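Local coordinates for protein putative adenosine kinase (Schistosoma mansoni, PDB 3VAS) that probably phosphorylates adenosine to AMP at the expense of ATP, as an adenosine kinase of the ribokinase-like pfkB family, at residues K208-N213 / S232-V237; K275-V280 / T292-S297. One frame throughout, in Å; residues are numbered along the deposited sequence.

Contact 1: residues K208-N213 / S232-V237; sequences KLFCFN and SYSNIV
Asn235 OD1 meets Phe210 N at the start of strand 209-213, taking the place that the carbonyl of Ser234 would hold if the parallel register continued. It accepts the N-H of Phe210 at 2.8 Å from N, an almost straight bond (175° at the hydrogen), though the donor is tilted 20° from the amide plane. The carbonyl of Phe210 answers by receiving Asn235 N at 2.8 Å and, more weakly, Ile236 N. With chi1 at -52°, Asn235 CG stands opposite its own carbonyl carbon, and this brings the amide back toward Phe210. A water accepts from Asn235 ND2 and donates to Lys208 O, bridging these two atoms. Further on the pairing becomes regular parallel sheet: Phe212 N reaches Ile236 O at 2.9 Å, and Cys211 and Phe212 lie beside Ile236 and Val237. These are neighbouring strands of the alpha/beta core expected of a ribokinase-like kinase, joined through helices 217-222 and 224-231. On one face Ile236 CD1 touches Cys211 SG at 4.0 Å and Leu209 CD2 at 4.2 Å. On the other, Ser234 OG sits at the edge of the Phe210 ring, near its plane and 3.5 Å from CD2, while lying 3.1 Å from Phe212 CB. That hydroxyl is hydrogen-bonded to Met230 O, and Met230 of helix 224-231 touches the side chains of both Phe210 and Phe212.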
loop_
_atom_site.group_PDB
_atom_site.type_symbol
_atom_site.label_atom_id
_atom_site.label_comp_id
_atom_site.label_asym_id
_atom_site.label_seq_id
_atom_site.Cartn_x
_atom_site.Cartn_y
_atom_site.Cartn_z
ATOM N N LYS A 208 7.623 0.806 18.786
ATOM C CA LYS A 208 8.049 1.272 17.478
ATOM C C LYS A 208 6.867 1.867 16.725
ATOM O O LYS A 208 5.761 1.957 17.261
ATOM C CB LYS A 208 8.678 0.127 16.684
ATOM C CG LYS A 208 9.928 -0.454 17.333
ATOM C CD LYS A 208 10.507 -1.593 16.510
ATOM C CE LYS A 208 11.764 -2.164 17.152
ATOM N NZ LYS A 208 12.462 -3.121 16.253
ATOM N N LEU A 209 7.100 2.273 15.482
ATOM C CA LEU A 209 6.053 2.904 14.686
ATOM C C LEU A 209 5.513 1.961 13.618
ATOM O O LEU A 209 6.201 1.655 12.645
ATOM C CB LEU A 209 6.577 4.182 14.029
ATOM C CG LEU A 209 5.500 5.043 13.370
ATOM C CD1 LEU A 209 4.705 5.813 14.434
ATOM C CD2 LEU A 209 6.105 5.989 12.340
ATOM N N PHE A 210 4.274 1.515 13.792
ATOM C CA PHE A 210 3.658 0.610 12.833
ATOM C C PHE A 210 2.596 1.332 12.012
ATOM O O PHE A 210 1.619 1.837 12.559
ATOM C CB PHE A 210 3.042 -0.601 13.544
ATOM C CG PHE A 210 2.594 -1.692 12.603
ATOM C CD1 PHE A 210 3.452 -2.729 12.271
ATOM C CD2 PHE A 210 1.324 -1.672 12.047
ATOM C CE1 PHE A 210 3.050 -3.732 11.405
ATOM C CE2 PHE A 210 0.914 -2.671 11.181
ATOM C CZ PHE A 210 1.781 -3.703 10.856
ATOM N N CYS A 211 2.785 1.359 10.696
ATOM C CA CYS A 211 1.872 2.055 9.794
ATOM C C CYS A 211 1.085 1.068 8.941
ATOM O O CYS A 211 1.654 0.149 8.352
ATOM C CB CYS A 211 2.646 3.031 8.902
ATOM S SG CYS A 211 3.749 4.144 9.823
ATOM N N PHE A 212 -0.228 1.270 8.874
ATOM C CA PHE A 212 -1.131 0.304 8.263
ATOM C C PHE A 212 -2.043 0.986 7.252
ATOM O O PHE A 212 -2.550 2.080 7.503
ATOM C CB PHE A 212 -1.954 -0.380 9.360
ATOM C CG PHE A 212 -2.917 -1.422 8.852
ATOM C CD1 PHE A 212 -2.454 -2.578 8.239
ATOM C CD2 PHE A 212 -4.283 -1.257 9.013
ATOM C CE1 PHE A 212 -3.338 -3.541 7.775
ATOM C CE2 PHE A 212 -5.179 -2.214 8.551
ATOM C CZ PHE A 212 -4.704 -3.359 7.932
ATOM N N ASN A 213 -2.241 0.347 6.104
ATOM C CA ASN A 213 -3.125 0.887 5.074
ATOM C C ASN A 213 -4.369 0.007 4.901
ATOM O O ASN A 213 -4.255 -1.214 4.780
ATOM C CB ASN A 213 -2.371 1.019 3.744
ATOM C CG ASN A 213 -2.993 2.057 2.811
ATOM O OD1 ASN A 213 -4.172 1.974 2.458
ATOM N ND2 ASN A 213 -2.196 3.048 2.416
ATOM N N SER A 232 -5.376 -2.337 15.933
ATOM C CA SER A 232 -5.076 -2.321 17.367
ATOM C C SER A 232 -3.572 -2.339 17.686
ATOM O O SER A 232 -3.179 -2.137 18.835
ATOM C CB SER A 232 -5.838 -3.428 18.124
ATOM O OG SER A 232 -5.261 -4.712 17.937
ATOM N N TYR A 233 -2.738 -2.562 16.669
ATOM C CA TYR A 233 -1.284 -2.464 16.833
ATOM C C TYR A 233 -0.704 -1.298 16.029
ATOM O O TYR A 233 0.501 -1.041 16.073
ATOM C CB TYR A 233 -0.588 -3.761 16.398
ATOM C CG TYR A 233 -0.965 -4.989 17.204
ATOM C CD1 TYR A 233 -2.045 -5.782 16.833
ATOM C CD2 TYR A 233 -0.234 -5.358 18.325
ATOM C CE1 TYR A 233 -2.392 -6.905 17.562
ATOM C CE2 TYR A 233 -0.572 -6.480 19.061
ATOM C CZ TYR A 233 -1.655 -7.251 18.675
ATOM O OH TYR A 233 -2.003 -8.368 19.400
ATOM N N SER A 234 -1.561 -0.599 15.289
ATOM C CA SER A 234 -1.097 0.440 14.375
ATOM C C SER A 234 -1.036 1.807 15.040
ATOM O O SER A 234 -1.984 2.223 15.702
ATOM C CB SER A 234 -2.001 0.509 13.145
ATOM O OG SER A 234 -2.033 -0.734 12.470
ATOM N N ASN A 235 0.083 2.500 14.862
ATOM C CA ASN A 235 0.215 3.868 15.345
ATOM C C ASN A 235 -0.338 4.861 14.336
ATOM O O ASN A 235 -0.785 5.949 14.701
ATOM C CB ASN A 235 1.676 4.188 15.644
ATOM C CG ASN A 235 2.314 3.166 16.552
ATOM O OD1 ASN A 235 2.880 2.172 16.088
ATOM N ND2 ASN A 235 2.216 3.395 17.856
ATOM N N ILE A 236 -0.297 4.481 13.061
ATOM C CA ILE A 236 -0.815 5.320 11.983
ATOM C C ILE A 236 -1.629 4.472 11.007
ATOM O O ILE A 236 -1.180 3.406 10.582
ATOM C CB ILE A 236 0.326 6.021 11.207
ATOM C CG1 ILE A 236 1.225 6.818 12.159
ATOM C CG2 ILE A 236 -0.234 6.935 10.120
ATOM C CD1 ILE A 236 2.340 7.571 11.456
ATOM N N VAL A 237 -2.826 4.943 10.663
ATOM C CA VAL A 237 -3.679 4.237 9.710
ATOM C C VAL A 237 -4.027 5.134 8.528
ATOM O O VAL A 237 -4.507 6.255 8.711
ATOM C CB VAL A 237 -4.990 3.737 10.368
ATOM C CG1 VAL A 237 -5.861 3.014 9.348
ATOM C CG2 VAL A 237 -4.688 2.829 11.552
HETATM O O HOH W 1 3.970 1.787 19.412
#

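Contact 2: residues K275-V280 / T292-S297; sequences KRKRLV and TDSSDS
One face of the Asp293 carboxylate is covered by the extended chain of Lys277, whose CE stands over Asp293 CG at 3.8 Å. Lys277 NZ stays 4.2 Å from Asp293 OD2, too far for a salt bridge, so any attraction is probably loose. Ser295 N comes to Asp293 OD1 from the anti side, displaced 28° out of plane toward the other face: an Asx turn, formed with Asp293 CG lying between its backbone N and carbonyl carbon (chi1 58°). Asp296 N, bonding to Asp293 O, closes the type I turn 293-296. Here the regular pairing of the hairpin of strands 279-284 and 287-293 gives way, at its open end, to side-chain bonding. Val280 and Thr292 form the antiparallel hydrogen-bonded pair, with Val280 N 2.9 Å from Thr292 O, and Leu279 faces Asp293 as the non-hydrogen-bonded pair. Beyond them Ser294 N still bonds to Arg278 O, but Ser294 OG takes over the next step: it accepts Arg278 N at 2.8 Å and donates to a lone pair of Arg276 O at 3.2 Å. The guanidinium groups of Arg276 and Arg278 make cation-pi contacts with Phe270; Arg278 NE also bonds to Ile265 O, and Arg276 is salt-bridged to Glu207 and Asp272.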
loop_
_atom_site.group_PDB
_atom_site.type_symbol
_atom_site.label_atom_id
_atom_site.label_comp_id
_atom_site.label_asym_id
_atom_site.label_seq_id
_atom_site.Cartn_x
_atom_site.Cartn_y
_atom_site.Cartn_z
ATOM N N LYS A 275 -2.775 3.342 27.049
ATOM C CA LYS A 275 -3.170 4.631 26.494
ATOM C C LYS A 275 -2.067 5.139 25.573
ATOM O O LYS A 275 -0.921 5.308 25.991
ATOM C CB LYS A 275 -3.453 5.643 27.606
ATOM N N ARG A 276 -2.423 5.383 24.319
ATOM C CA ARG A 276 -1.445 5.683 23.287
ATOM C C ARG A 276 -2.124 6.447 22.158
ATOM O O ARG A 276 -3.323 6.295 21.928
ATOM C CB ARG A 276 -0.843 4.374 22.764
ATOM C CG ARG A 276 0.438 4.518 21.967
ATOM C CD ARG A 276 0.930 3.162 21.453
ATOM N NE ARG A 276 1.557 2.333 22.487
ATOM C CZ ARG A 276 0.956 1.326 23.117
ATOM N NH1 ARG A 276 -0.301 1.018 22.835
ATOM N NH2 ARG A 276 1.609 0.625 24.033
ATOM N N LYS A 277 -1.357 7.274 21.459
ATOM C CA LYS A 277 -1.883 8.064 20.352
ATOM C C LYS A 277 -1.843 7.308 19.020
ATOM O O LYS A 277 -0.790 6.812 18.608
ATOM C CB LYS A 277 -1.101 9.374 20.239
ATOM C CG LYS A 277 -1.263 10.105 18.921
ATOM C CD LYS A 277 -0.531 11.445 18.952
ATOM C CE LYS A 277 -0.557 12.124 17.593
ATOM N NZ LYS A 277 -0.046 13.522 17.656
ATOM N N ARG A 278 -2.989 7.212 18.352
ATOM C CA ARG A 278 -3.022 6.686 16.991
ATOM C C ARG A 278 -3.486 7.755 16.017
ATOM O O ARG A 278 -4.478 8.432 16.262
ATOM C CB ARG A 278 -3.926 5.457 16.864
ATOM C CG ARG A 278 -4.056 4.980 15.414
ATOM C CD ARG A 278 -4.612 3.569 15.306
ATOM N NE ARG A 278 -5.842 3.432 16.057
ATOM C CZ ARG A 278 -5.980 2.687 17.145
ATOM N NH1 ARG A 278 -4.963 1.981 17.615
ATOM N NH2 ARG A 278 -7.150 2.653 17.755
ATOM N N LEU A 279 -2.766 7.890 14.909
ATOM C CA LEU A 279 -3.084 8.879 13.889
ATOM C C LEU A 279 -3.832 8.232 12.725
ATOM O O LEU A 279 -3.430 7.181 12.228
ATOM C CB LEU A 279 -1.795 9.541 13.392
ATOM C CG LEU A 279 -1.946 10.618 12.319
ATOM C CD1 LEU A 279 -2.749 11.787 12.864
ATOM C CD2 LEU A 279 -0.583 11.077 11.813
ATOM N N VAL A 280 -4.924 8.856 12.295
ATOM C CA VAL A 280 -5.705 8.338 11.174
ATOM C C VAL A 280 -5.800 9.387 10.069
ATOM O O VAL A 280 -6.110 10.549 10.328
ATOM C CB VAL A 280 -7.119 7.904 11.627
ATOM C CG1 VAL A 280 -7.899 7.308 10.465
ATOM C CG2 VAL A 280 -7.021 6.904 12.777
ATOM N N THR A 292 -7.172 12.924 12.070
ATOM C CA THR A 292 -7.410 13.111 13.494
ATOM C C THR A 292 -6.494 12.143 14.215
ATOM O O THR A 292 -5.812 11.337 13.579
ATOM C CB THR A 292 -8.879 12.801 13.880
ATOM O OG1 THR A 292 -9.122 13.173 15.250
ATOM C CG2 THR A 292 -9.179 11.315 13.689
ATOM N N ASP A 293 -6.465 12.228 15.538
ATOM C CA ASP A 293 -5.803 11.215 16.346
ATOM C C ASP A 293 -6.600 10.976 17.624
ATOM O O ASP A 293 -7.520 11.733 17.935
ATOM C CB ASP A 293 -4.354 11.600 16.649
ATOM C CG ASP A 293 -4.242 12.927 17.352
ATOM O OD1 ASP A 293 -4.341 12.946 18.597
ATOM O OD2 ASP A 293 -4.060 13.951 16.656
ATOM N N SER A 294 -6.252 9.923 18.356
ATOM C CA SER A 294 -7.029 9.509 19.524
ATOM C C SER A 294 -7.111 10.557 20.637
ATOM O O SER A 294 -8.020 10.511 21.464
ATOM C CB SER A 294 -6.514 8.173 20.077
ATOM O OG SER A 294 -5.101 8.101 20.042
ATOM N N SER A 295 -6.169 11.500 20.646
ATOM C CA SER A 295 -6.146 12.572 21.640
ATOM C C SER A 295 -6.907 13.805 21.168
ATOM O O SER A 295 -7.054 14.777 21.907
ATOM C CB SER A 295 -4.704 12.975 21.952
ATOM O OG SER A 295 -3.976 11.889 22.494
ATOM N N ASP A 296 -7.380 13.762 19.928
ATOM C CA ASP A 296 -8.012 14.919 19.315
ATOM C C ASP A 296 -9.517 14.714 19.234
ATOM O O ASP A 296 -9.983 13.696 18.729
ATOM C CB ASP A 296 -7.434 15.138 17.915
ATOM C CG ASP A 296 -7.612 16.561 17.424
ATOM O OD1 ASP A 296 -6.750 17.031 16.651
ATOM O OD2 ASP A 296 -8.606 17.212 17.810
ATOM N N SER A 297 -10.276 15.682 19.738
ATOM C CA SER A 297 -11.734 15.606 19.699
ATOM C C SER A 297 -12.260 15.939 18.306
ATOM O O SER A 297 -13.368 15.549 17.939
ATOM C CB SER A 297 -12.355 16.552 20.731
ATOM O OG SER A 297 -12.249 17.909 20.319
#

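How the contacts relate
From the N terminus, strand 209-213 comes first; 18 largely helical residues then bring the chain to 232-237, where contact 1 closes that loop in parallel. Helices 241-250 and 257-267 precede 275-280; the chain then runs out along strand 279-284 and back along 287-293, so contact 2 closes an antiparallel 11-residue loop at the hairpin's open end. The loops are in series, neither nested nor crossing. The contact centres are about 12 Å apart because strand 236-240 pairs on its other side with 279-284: Asn235 O lies 2.8 Å from Leu279 N, and Val237 N 2.8 Å from Leu279 O, both probable hydrogen bonds. Strand 279-284 thus continues the parallel series and forms the first arm of the peripheral hairpin.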